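Side-chain contacts in carbonic anhydrase (Trichomonas vaginalis, PDB 6Y04), which probably catalyses the reversible hydration of carbon dioxide to hydrogencarbonate at a zinc ion, as a dimeric beta-class carbonic anhydrase: residues 34-37 / 41-44; 45-50 / 57-62; 65-68 / 74-77; 112-117 / 121-126; 142-147 / 165-170. One frame throughout, in Å; residues are numbered along the deposited sequence.

How the contacts relate
Contacts 1, 2, 3 and 5 touch one another around the central sheet, and parts of them approach the zinc. C37 of contact 1 binds the metal. Contact 2, centred 5 Å from contact 1, shares a strand pairing with it, I34 O and I60 N being 2.8 Å apart. Contact 3 reaches the site through N65, whose OD1 lies 3.5 Å from C37 CB; its I75 packs on V35, I60 and A62. Contacts 3 and 5 meet where I67 N lies 3.0 Å from S147 OG, and the L167 side chain of contact 5 is about 10 Å from the zinc. Contact 4 stands apart, its closest atoms about 10 Å from those of contact 3.

Contact 1: residues 34-37 / 41-44; sequences IVTC and RLVN. With ZN (zinc ion), chain C.
A small, buried van der Waals contact between T36, C37 and L42 sits where strand 32-36 of the parallel part of the sheet runs out into the zinc site of this beta-class carbonic anhydrase. It buries 98 Å² in all, and a single methyl of L42 does the touching. That methyl, CD1, lies 3.9 Å from T36 OG1 and 3.9 Å from C37 O, and 4.1 Å from C37 CB, so it rests over the bend of the chain that leads into the cysteine. The side chains of T36 and L42 approach at a slant rather than end on. T36 OG1 is not left to the methyl: its hydrogen bond goes to M94 O on the neighbouring strand 90-96, which fixes the rotation of the hydroxyl. Further along the same turn, R41 NH2 forms a salt bridge with D39. This Asp-Arg pair is well known in beta-class enzymes, where it accompanies a zinc open to water. The metal here fits that open form, being bound by C37, H96, C99 and water 1, the last at 2.0 Å from the zinc. R41 also gives its carbonyl O to R54 of the second subunit, tying the turn to the dimer interface. With SG anti to the backbone N (chi1 -174°), the sulfur of C37 turns away from L42 and binds the zinc with SG at 2.3 Å.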
# COMPACT_ATOMS: atom_id res chain seq x y z
N ILE A 34 -3.32 -9.22 1.38
CA ILE A 34 -4.23 -8.29 2.04
C ILE A 34 -4.14 -6.94 1.33
O ILE A 34 -3.05 -6.40 1.17
CB ILE A 34 -3.90 -8.13 3.54
CG1 ILE A 34 -3.62 -9.47 4.24
CG2 ILE A 34 -4.96 -7.31 4.25
CD1 ILE A 34 -4.81 -10.42 4.34
N VAL A 35 -5.31 -6.39 0.94
CA VAL A 35 -5.41 -5.01 0.48
C VAL A 35 -6.15 -4.19 1.53
O VAL A 35 -7.30 -4.48 1.85
CB VAL A 35 -6.08 -4.90 -0.91
CG1 VAL A 35 -6.19 -3.46 -1.39
CG2 VAL A 35 -5.36 -5.75 -1.96
N THR A 36 -5.50 -3.16 2.06
CA THR A 36 -6.13 -2.36 3.09
C THR A 36 -5.78 -0.89 2.91
O THR A 36 -5.16 -0.51 1.92
CB THR A 36 -5.91 -2.96 4.49
OG1 THR A 36 -6.91 -2.41 5.36
CG2 THR A 36 -4.53 -2.71 5.05
N CYS A 37 -6.20 -0.06 3.88
CA CYS A 37 -6.09 1.38 3.78
C CYS A 37 -4.78 1.86 4.39
O CYS A 37 -4.16 1.18 5.20
CB CYS A 37 -7.26 2.07 4.47
SG CYS A 37 -7.23 3.87 4.21
N ARG A 41 -4.16 4.44 11.77
CA ARG A 41 -4.63 3.65 12.90
C ARG A 41 -4.46 2.15 12.65
O ARG A 41 -4.56 1.36 13.59
CB ARG A 41 -6.10 3.99 13.20
CG ARG A 41 -6.28 5.36 13.84
CD ARG A 41 -7.73 5.82 13.90
NE ARG A 41 -8.24 6.00 12.55
CZ ARG A 41 -9.45 6.45 12.26
NH1 ARG A 41 -10.29 6.78 13.23
NH2 ARG A 41 -9.82 6.57 10.99
N LEU A 42 -4.22 1.77 11.38
CA LEU A 42 -4.11 0.37 11.01
C LEU A 42 -2.65 -0.09 11.05
O LEU A 42 -2.39 -1.29 11.03
CB LEU A 42 -4.74 0.13 9.63
CG LEU A 42 -6.21 0.53 9.51
CD1 LEU A 42 -6.71 0.31 8.08
CD2 LEU A 42 -7.07 -0.22 10.51
N VAL A 43 -1.72 0.86 11.14
CA VAL A 43 -0.29 0.58 11.19
C VAL A 43 0.04 -0.11 12.51
O VAL A 43 -0.24 0.43 13.58
CB VAL A 43 0.54 1.87 11.01
CG1 VAL A 43 2.04 1.64 11.17
CG2 VAL A 43 0.23 2.57 9.70
N ASN A 44 0.66 -1.29 12.43
CA ASN A 44 0.97 -2.12 13.58
C ASN A 44 -0.30 -2.45 14.34
O ASN A 44 -0.34 -2.38 15.57
CB ASN A 44 2.01 -1.50 14.51
CG ASN A 44 3.41 -1.55 13.94
OD1 ASN A 44 3.76 -2.45 13.17
ND2 ASN A 44 4.24 -0.60 14.34
ZN ZN C . -9.20 4.81 5.04
O HOH W 1 -8.62 6.67 5.50

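Contact 2: residues 45-50 / 57-62; sequences FAEDAI and ATVIKA
E47 on the short helix 46-49 faces V59 and K61 on strand 57-61, and it meets them in two ways. The first is van der Waals contact. OE2 of E47 lies 3.9 Å from V59 CG1 and 4.1 Å from K61 CE, so one carboxylate oxygen makes all the direct contacts across the segments. A bend in the glutamate chain (chi2 86°) brings that oxygen round to the strand.

The second is electrostatic and water-mediated. E47 OE2 and K61 NZ carry opposite charges but stand 4.4 Å apart, too far for a salt bridge. Water 2 joins them, accepting from K61 NZ at 2.9 Å and donating to E47 OE2 in a weak bond of 3.0 Å. The lysine is extended beyond CG and comes at the carboxylate from the opposite direction. Since both residues are buried, each charge probably helps to stabilise the other.

The second subunit packs on this surface, with its N44 against E47 and its V43 against V59. Strand 57-61 pairs in parallel with strand 32-36, and helix 46-49 lies between them in sequence: the contact joins the helix and second strand of a beta-alpha-beta crossover.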
# COMPACT_ATOMS: atom_id res chain seq x y z
N PHE A 45 -1.34 -2.83 13.60
CA PHE A 45 -2.65 -3.04 14.19
C PHE A 45 -3.44 -4.06 13.37
O PHE A 45 -3.81 -5.11 13.89
CB PHE A 45 -3.39 -1.71 14.32
CG PHE A 45 -4.65 -1.78 15.14
CD1 PHE A 45 -4.59 -2.01 16.51
CD2 PHE A 45 -5.89 -1.62 14.54
CE1 PHE A 45 -5.74 -2.07 17.27
CE2 PHE A 45 -7.05 -1.68 15.31
CZ PHE A 45 -6.97 -1.90 16.67
N ALA A 46 -3.65 -3.74 12.10
CA ALA A 46 -4.54 -4.50 11.23
C ALA A 46 -4.09 -5.96 11.12
O ALA A 46 -4.93 -6.87 11.12
CB ALA A 46 -4.61 -3.82 9.89
N GLU A 47 -2.77 -6.18 11.02
CA GLU A 47 -2.23 -7.51 10.81
C GLU A 47 -2.44 -8.36 12.06
O GLU A 47 -2.82 -9.53 11.96
CB GLU A 47 -0.74 -7.45 10.46
CG GLU A 47 -0.46 -6.77 9.14
CD GLU A 47 -0.31 -5.25 9.16
OE1 GLU A 47 -0.43 -4.63 10.26
OE2 GLU A 47 -0.06 -4.69 8.07
N ASP A 48 -2.20 -7.75 13.23
CA ASP A 48 -2.41 -8.47 14.48
C ASP A 48 -3.89 -8.81 14.61
O ASP A 48 -4.25 -9.87 15.12
CB ASP A 48 -1.92 -7.68 15.70
CG ASP A 48 -0.42 -7.42 15.75
OD1 ASP A 48 0.33 -8.05 14.99
OD2 ASP A 48 -0.03 -6.57 16.57
N ALA A 49 -4.74 -7.89 14.14
CA ALA A 49 -6.18 -7.98 14.30
C ALA A 49 -6.73 -9.17 13.50
O ALA A 49 -7.74 -9.75 13.88
CB ALA A 49 -6.84 -6.69 13.89
N ILE A 50 -6.03 -9.53 12.41
CA ILE A 50 -6.47 -10.64 11.58
C ILE A 50 -5.55 -11.85 11.76
O ILE A 50 -5.69 -12.85 11.06
CB ILE A 50 -6.63 -10.21 10.11
CG1 ILE A 50 -5.32 -9.69 9.51
CG2 ILE A 50 -7.76 -9.19 9.97
CD1 ILE A 50 -5.29 -9.65 7.99
N ALA A 57 1.94 -13.03 4.50
CA ALA A 57 1.10 -12.41 3.49
C ALA A 57 1.83 -11.24 2.84
O ALA A 57 2.74 -10.67 3.42
CB ALA A 57 -0.19 -11.92 4.12
N THR A 58 1.42 -10.89 1.62
CA THR A 58 1.72 -9.56 1.09
C THR A 58 0.62 -8.62 1.57
O THR A 58 -0.54 -9.01 1.67
CB THR A 58 1.86 -9.57 -0.44
OG1 THR A 58 0.68 -10.15 -0.99
CG2 THR A 58 3.08 -10.31 -0.92
N VAL A 59 1.02 -7.37 1.85
CA VAL A 59 0.09 -6.34 2.28
C VAL A 59 0.23 -5.14 1.34
O VAL A 59 1.33 -4.62 1.17
CB VAL A 59 0.30 -5.94 3.76
CG1 VAL A 59 -0.66 -4.85 4.20
CG2 VAL A 59 0.22 -7.15 4.69
N ILE A 60 -0.90 -4.74 0.74
CA ILE A 60 -0.98 -3.66 -0.23
C ILE A 60 -1.86 -2.59 0.40
O ILE A 60 -2.93 -2.92 0.89
CB ILE A 60 -1.59 -4.22 -1.54
CG1 ILE A 60 -0.74 -5.36 -2.11
CG2 ILE A 60 -1.85 -3.12 -2.57
CD1 ILE A 60 -1.53 -6.47 -2.78
N LYS A 61 -1.40 -1.34 0.43
CA LYS A 61 -2.15 -0.28 1.08
C LYS A 61 -2.21 0.98 0.22
O LYS A 61 -1.19 1.48 -0.24
CB LYS A 61 -1.52 0.13 2.41
CG LYS A 61 -1.44 -0.93 3.51
CD LYS A 61 -1.11 -0.26 4.82
CE LYS A 61 -0.73 -1.20 5.93
NZ LYS A 61 -0.33 -0.43 7.13
N ALA A 62 -3.42 1.53 0.09
CA ALA A 62 -3.66 2.83 -0.53
C ALA A 62 -4.83 3.49 0.19
O ALA A 62 -5.64 2.82 0.81
CB ALA A 62 -3.95 2.65 -2.00
O HOH W 2 -1.83 -2.34 8.78

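Contact 3: residues 65-68 / 74-77; sequences NGIW and DIVV
The loop that leaves strand 57-61 beside the zinc site is packed onto the first turn of helix 74-85, chiefly by I67 against I75 and V76. I67 uses both of its branches. CG1 lies 3.7 Å from I75 CG2 and its terminal methyl CD1 is 3.8 Å from the same atom, while the other branch, CG2, reaches V76 CG2 at 3.9 Å. With CG1 anti to the carbonyl carbon (chi1 -56°), CG2 falls anti to the backbone N; this rotation turns CG1 to I75 and CG2 to V76.

The extended branch of I75 (chi2 -178°) carries CD1 to the backbone, 3.6 Å from G66 O, while CG2 stays with I67. This is the connection from strand 57-61, outermost in this chain's sheet, to helix 74-85 of the alpha/beta fold, and its N65 end belongs to the active-site surroundings: the N65 side chain is about 5 Å from the zinc and touches C37.

I67 N is hydrogen-bonded to S147 OG of helix 140-152, whose C150 and V151 pack on the I67 side chain. At the dimer interface, I75 N and D74 OD2 are hydrogen-bonded to D74 OD2 and I75 N of the second subunit respectively.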
# COMPACT_ATOMS: atom_id res chain seq x y z
N ASN A 65 -8.26 1.85 -0.08
CA ASN A 65 -8.11 0.45 -0.48
C ASN A 65 -9.05 0.08 -1.63
O ASN A 65 -9.70 -0.97 -1.59
CB ASN A 65 -8.30 -0.51 0.70
CG ASN A 65 -9.60 -0.26 1.46
OD1 ASN A 65 -9.65 0.57 2.36
ND2 ASN A 65 -10.65 -0.97 1.08
N GLY A 66 -9.11 0.94 -2.65
CA GLY A 66 -10.12 0.81 -3.69
C GLY A 66 -9.54 0.28 -5.00
O GLY A 66 -8.44 0.66 -5.41
N ILE A 67 -10.29 -0.63 -5.62
CA ILE A 67 -10.10 -0.99 -7.01
C ILE A 67 -11.39 -0.64 -7.74
O ILE A 67 -12.42 -1.27 -7.53
CB ILE A 67 -9.75 -2.49 -7.17
CG1 ILE A 67 -8.52 -2.89 -6.35
CG2 ILE A 67 -9.60 -2.87 -8.64
CD1 ILE A 67 -8.85 -3.27 -4.92
N TRP A 68 -11.33 0.40 -8.57
CA TRP A 68 -12.48 0.82 -9.35
C TRP A 68 -12.29 0.45 -10.81
O TRP A 68 -13.24 0.50 -11.59
CB TRP A 68 -12.77 2.31 -9.14
CG TRP A 68 -11.58 3.22 -9.23
CD1 TRP A 68 -10.82 3.67 -8.19
CD2 TRP A 68 -11.00 3.79 -10.42
NE1 TRP A 68 -9.81 4.48 -8.64
CE2 TRP A 68 -9.90 4.58 -10.01
CE3 TRP A 68 -11.30 3.73 -11.79
CZ2 TRP A 68 -9.11 5.29 -10.91
CZ3 TRP A 68 -10.51 4.42 -12.69
CH2 TRP A 68 -9.43 5.19 -12.25
N ASP A 74 -1.68 0.53 -9.42
CA ASP A 74 -0.69 0.11 -8.44
C ASP A 74 -1.20 -1.14 -7.71
O ASP A 74 -0.46 -2.12 -7.57
CB ASP A 74 -0.38 1.22 -7.42
CG ASP A 74 0.33 2.45 -7.97
OD1 ASP A 74 1.04 2.33 -8.98
OD2 ASP A 74 0.16 3.53 -7.39
N ILE A 75 -2.46 -1.10 -7.26
CA ILE A 75 -3.01 -2.17 -6.43
C ILE A 75 -3.14 -3.44 -7.27
O ILE A 75 -2.71 -4.51 -6.84
CB ILE A 75 -4.33 -1.75 -5.75
CG1 ILE A 75 -4.09 -0.71 -4.66
CG2 ILE A 75 -5.04 -2.97 -5.17
CD1 ILE A 75 -5.34 -0.28 -3.92
N VAL A 76 -3.70 -3.30 -8.47
CA VAL A 76 -3.93 -4.44 -9.34
C VAL A 76 -2.61 -5.13 -9.66
O VAL A 76 -2.50 -6.34 -9.53
CB VAL A 76 -4.74 -4.04 -10.59
CG1 VAL A 76 -4.58 -5.05 -11.71
CG2 VAL A 76 -6.21 -3.85 -10.25
N VAL A 77 -1.59 -4.35 -10.06
CA VAL A 77 -0.29 -4.90 -10.42
C VAL A 77 0.29 -5.68 -9.24
O VAL A 77 0.86 -6.75 -9.42
CB VAL A 77 0.67 -3.79 -10.91
CG1 VAL A 77 2.12 -4.25 -11.01
CG2 VAL A 77 0.20 -3.20 -12.22

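Contact 4: residues 112-117 / 121-126; sequences QMLKSG and EDIEKF
The contact between M113, L114 and I123 involves no ring or other flat group; saturated carbon meets saturated carbon. I123 touches two consecutive residues of the preceding helix. Its CD1 lies 3.5 Å from M113 CB and 3.8 Å from L114 CG, reaching the root of M113 and the branch point of L114. M113 and I123 lie alongside each other, running opposite ways, whereas L114 meets I123 at about a right angle. The methionine is bent at its last torsion (chi3 -71°), and this carries CE back along the isoleucine, 3.7 Å from both I123 CG1 and I123 CG2. M113 thus touches I123 at its root and at its tip. L114 is exposed and flanks the contact on the outside.

The first helix ends just beyond these residues. S116 OG donates to Q112 O at 3.0 Å, with the donor tilted 29° from the carbonyl plane. G117, at positive phi (83°), is the C-prime residue of a Schellman motif, in which I118 N bonds to M113 O and G117 N to L114 O (3.1 Å).

I118 in the turn touches both M113 and I123 and continues the apolar patch. The consecutive helices 106-115 and 120-134 pack against each other across this short turn, away from the sheet and the zinc, while Y84 of the second subunit packs on M113.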
# COMPACT_ATOMS: atom_id res chain seq x y z
N GLN A 112 -7.86 22.71 -0.87
CA GLN A 112 -6.62 22.56 -0.10
C GLN A 112 -5.41 22.88 -0.98
O GLN A 112 -4.46 23.53 -0.53
CB GLN A 112 -6.54 21.15 0.49
CG GLN A 112 -7.49 20.93 1.66
CD GLN A 112 -7.11 21.78 2.85
OE1 GLN A 112 -7.63 22.87 3.04
NE2 GLN A 112 -6.17 21.29 3.64
N MET A 113 -5.47 22.45 -2.24
CA MET A 113 -4.38 22.64 -3.18
C MET A 113 -4.24 24.12 -3.52
O MET A 113 -3.12 24.63 -3.62
CB MET A 113 -4.61 21.81 -4.45
CG MET A 113 -4.74 20.32 -4.17
SD MET A 113 -4.77 19.22 -5.62
CE MET A 113 -6.37 19.59 -6.31
N LEU A 114 -5.37 24.81 -3.70
CA LEU A 114 -5.41 26.24 -3.97
C LEU A 114 -4.70 26.98 -2.84
O LEU A 114 -3.92 27.88 -3.10
CB LEU A 114 -6.86 26.70 -4.11
CG LEU A 114 -7.48 26.53 -5.50
CD1 LEU A 114 -9.00 26.67 -5.48
CD2 LEU A 114 -6.84 27.48 -6.50
N LYS A 115 -4.99 26.58 -1.59
CA LYS A 115 -4.36 27.14 -0.40
C LYS A 115 -2.84 27.00 -0.49
O LYS A 115 -2.10 27.85 -0.01
CB LYS A 115 -4.78 26.37 0.85
CG LYS A 115 -5.68 27.05 1.87
CD LYS A 115 -5.75 26.23 3.14
CE LYS A 115 -7.04 26.42 3.91
NZ LYS A 115 -6.95 25.90 5.29
N SER A 116 -2.38 25.90 -1.11
CA SER A 116 -0.97 25.55 -1.07
C SER A 116 -0.24 26.11 -2.29
O SER A 116 0.95 25.85 -2.47
CB SER A 116 -0.78 24.06 -0.93
OG SER A 116 -1.52 23.56 0.18
N GLY A 117 -0.94 26.91 -3.10
CA GLY A 117 -0.31 27.63 -4.19
C GLY A 117 -0.16 26.75 -5.43
O GLY A 117 0.69 27.02 -6.28
N GLU A 121 -4.99 25.83 -12.96
CA GLU A 121 -5.05 25.18 -14.25
C GLU A 121 -4.69 23.70 -14.09
O GLU A 121 -5.28 22.84 -14.74
CB GLU A 121 -4.11 25.88 -15.23
CG GLU A 121 -4.72 26.06 -16.60
CD GLU A 121 -3.73 26.36 -17.72
OE1 GLU A 121 -2.71 27.02 -17.45
OE2 GLU A 121 -3.99 25.92 -18.86
N ASP A 122 -3.72 23.43 -13.21
CA ASP A 122 -3.27 22.08 -12.91
C ASP A 122 -4.36 21.31 -12.17
O ASP A 122 -4.54 20.11 -12.41
CB ASP A 122 -1.94 22.12 -12.16
CG ASP A 122 -0.75 22.40 -13.07
OD1 ASP A 122 -0.83 22.01 -14.24
OD2 ASP A 122 0.24 23.01 -12.60
N ILE A 123 -5.10 21.99 -11.29
CA ILE A 123 -6.18 21.39 -10.52
C ILE A 123 -7.31 20.96 -11.45
O ILE A 123 -7.91 19.89 -11.28
CB ILE A 123 -6.66 22.35 -9.41
CG1 ILE A 123 -5.57 22.60 -8.37
CG2 ILE A 123 -7.95 21.84 -8.79
CD1 ILE A 123 -5.98 23.51 -7.22
N GLU A 124 -7.61 21.79 -12.45
CA GLU A 124 -8.67 21.50 -13.40
C GLU A 124 -8.26 20.34 -14.32
O GLU A 124 -9.08 19.51 -14.69
CB GLU A 124 -9.09 22.76 -14.17
CG GLU A 124 -10.42 22.62 -14.89
CD GLU A 124 -11.66 22.49 -14.00
OE1 GLU A 124 -11.89 23.40 -13.18
OE2 GLU A 124 -12.40 21.49 -14.13
N LYS A 125 -6.97 20.27 -14.66
CA LYS A 125 -6.46 19.26 -15.57
C LYS A 125 -6.69 17.87 -14.98
O LYS A 125 -7.05 16.95 -15.70
CB LYS A 125 -4.99 19.54 -15.88
CG LYS A 125 -4.43 18.89 -17.14
CD LYS A 125 -3.06 19.43 -17.54
CE LYS A 125 -2.26 18.50 -18.44
NZ LYS A 125 -1.65 17.38 -17.68
N PHE A 126 -6.52 17.73 -13.66
CA PHE A 126 -6.52 16.42 -13.02
C PHE A 126 -7.86 16.09 -12.37
O PHE A 126 -8.07 14.95 -11.97
CB PHE A 126 -5.34 16.30 -12.05
CG PHE A 126 -4.02 16.06 -12.72
CD1 PHE A 126 -3.80 14.88 -13.44
CD2 PHE A 126 -3.00 16.99 -12.67
CE1 PHE A 126 -2.59 14.65 -14.08
CE2 PHE A 126 -1.79 16.76 -13.31
CZ PHE A 126 -1.59 15.59 -14.01

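Contact 5: residues 142-147 / 165-170; sequences DNIKNS and GLLIHP
I144 is the residue of helix 142-147 that reaches strand 165-168, touching G165, L166 and L167 with separate atoms. Its CG2 sits 3.7 Å from G165 CA, an approach made possible because the glycine has no side chain. The other branch is extended (chi2 156°) and brings CD1 to 3.2 Å from L166 O and to 4.0 Å from L167 CD1. The isoleucine and L167 side chains cross at about a right angle. L166 joins in through its backbone alone, since its side chain starts away from the helix and packs on F92 and T177 of the flanking strands.

One turn further on, S147 OG donates to N143 O at 2.9 Å and also bonds to I67 N. N143 O accepts from S147 N too (2.8 Å), the two donors reaching it from opposite faces of its plane.

On the strand side, backbone hydrogen bonds tie L166 to I93 and G95, and L167 to T176, fixing the surface that I144 meets. The segment axes come within 8.3 Å at 157°, nearly antiparallel. Such a helix, running against its strand, fits the alpha/beta fold of beta-carbonic anhydrases, here on the crossover leading from strand 90-96 to its parallel neighbour 163-168.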
# COMPACT_ATOMS: atom_id res chain seq x y z
N ASP A 142 -19.71 -0.24 0.65
CA ASP A 142 -20.01 -0.26 -0.77
C ASP A 142 -18.71 -0.35 -1.56
O ASP A 142 -18.67 -1.06 -2.56
CB ASP A 142 -21.00 0.84 -1.16
CG ASP A 142 -22.44 0.36 -1.27
OD1 ASP A 142 -22.97 -0.28 -0.31
OD2 ASP A 142 -23.04 0.60 -2.34
N ASN A 143 -17.67 0.32 -1.07
CA ASN A 143 -16.35 0.31 -1.69
C ASN A 143 -15.75 -1.09 -1.62
O ASN A 143 -15.10 -1.53 -2.57
CB ASN A 143 -15.40 1.37 -1.10
CG ASN A 143 -14.01 1.30 -1.69
OD1 ASN A 143 -13.80 1.66 -2.86
ND2 ASN A 143 -13.05 0.82 -0.92
N ILE A 144 -15.95 -1.78 -0.49
CA ILE A 144 -15.46 -3.14 -0.34
C ILE A 144 -16.14 -4.03 -1.38
O ILE A 144 -15.47 -4.73 -2.13
CB ILE A 144 -15.67 -3.68 1.09
CG1 ILE A 144 -14.76 -2.98 2.11
CG2 ILE A 144 -15.47 -5.19 1.13
CD1 ILE A 144 -15.30 -3.02 3.53
N LYS A 145 -17.48 -3.97 -1.42
CA LYS A 145 -18.27 -4.80 -2.32
C LYS A 145 -17.86 -4.54 -3.77
O LYS A 145 -17.71 -5.48 -4.54
CB LYS A 145 -19.77 -4.54 -2.09
CG LYS A 145 -20.40 -5.34 -0.96
CD LYS A 145 -21.71 -4.77 -0.43
CE LYS A 145 -22.44 -5.75 0.47
NZ LYS A 145 -23.51 -5.10 1.27
N ASN A 146 -17.67 -3.27 -4.12
CA ASN A 146 -17.34 -2.84 -5.47
C ASN A 146 -15.90 -3.22 -5.83
O ASN A 146 -15.61 -3.60 -6.96
CB ASN A 146 -17.63 -1.35 -5.65
CG ASN A 146 -17.62 -0.89 -7.10
OD1 ASN A 146 -18.66 -0.90 -7.76
ND2 ASN A 146 -16.46 -0.49 -7.60
N SER A 147 -15.01 -3.13 -4.84
CA SER A 147 -13.61 -3.46 -5.05
C SER A 147 -13.46 -4.96 -5.29
O SER A 147 -12.74 -5.36 -6.20
CB SER A 147 -12.77 -3.01 -3.89
OG SER A 147 -12.57 -1.61 -3.97
N GLY A 165 -14.03 -10.01 1.09
CA GLY A 165 -14.20 -8.64 1.54
C GLY A 165 -14.38 -8.59 3.05
O GLY A 165 -15.22 -9.30 3.59
N LEU A 166 -13.56 -7.76 3.71
CA LEU A 166 -13.61 -7.61 5.15
C LEU A 166 -13.76 -6.14 5.50
O LEU A 166 -13.36 -5.26 4.74
CB LEU A 166 -12.33 -8.18 5.77
CG LEU A 166 -12.01 -9.63 5.43
CD1 LEU A 166 -10.71 -10.06 6.09
CD2 LEU A 166 -13.14 -10.56 5.84
N LEU A 167 -14.29 -5.90 6.70
CA LEU A 167 -14.37 -4.57 7.28
C LEU A 167 -13.74 -4.63 8.66
O LEU A 167 -14.06 -5.51 9.46
CB LEU A 167 -15.84 -4.14 7.32
CG LEU A 167 -16.13 -2.85 8.08
CD1 LEU A 167 -15.89 -1.63 7.20
CD2 LEU A 167 -17.57 -2.84 8.59
N ILE A 168 -12.79 -3.72 8.91
CA ILE A 168 -12.17 -3.59 10.22
C ILE A 168 -12.58 -2.25 10.81
O ILE A 168 -12.71 -1.25 10.10
CB ILE A 168 -10.64 -3.79 10.17
CG1 ILE A 168 -10.02 -3.78 11.56
CG2 ILE A 168 -9.96 -2.79 9.24
CD1 ILE A 168 -8.57 -4.22 11.62
N HIS A 169 -12.79 -2.25 12.13
CA HIS A 169 -13.01 -1.02 12.88
C HIS A 169 -11.67 -0.46 13.35
O HIS A 169 -10.93 -1.12 14.07
CB HIS A 169 -14.00 -1.24 14.03
CG HIS A 169 -14.45 0.05 14.62
ND1 HIS A 169 -13.59 0.92 15.27
CD2 HIS A 169 -15.66 0.66 14.62
CE1 HIS A 169 -14.24 1.99 15.66
NE2 HIS A 169 -15.52 1.85 15.28
N PRO A 170 -11.34 0.80 12.99
CA PRO A 170 -9.99 1.33 13.25
C PRO A 170 -9.66 1.58 14.72
O PRO A 170 -8.49 1.76 15.07
CB PRO A 170 -9.95 2.61 12.40
CG PRO A 170 -11.39 3.04 12.28
CD PRO A 170 -12.22 1.77 12.33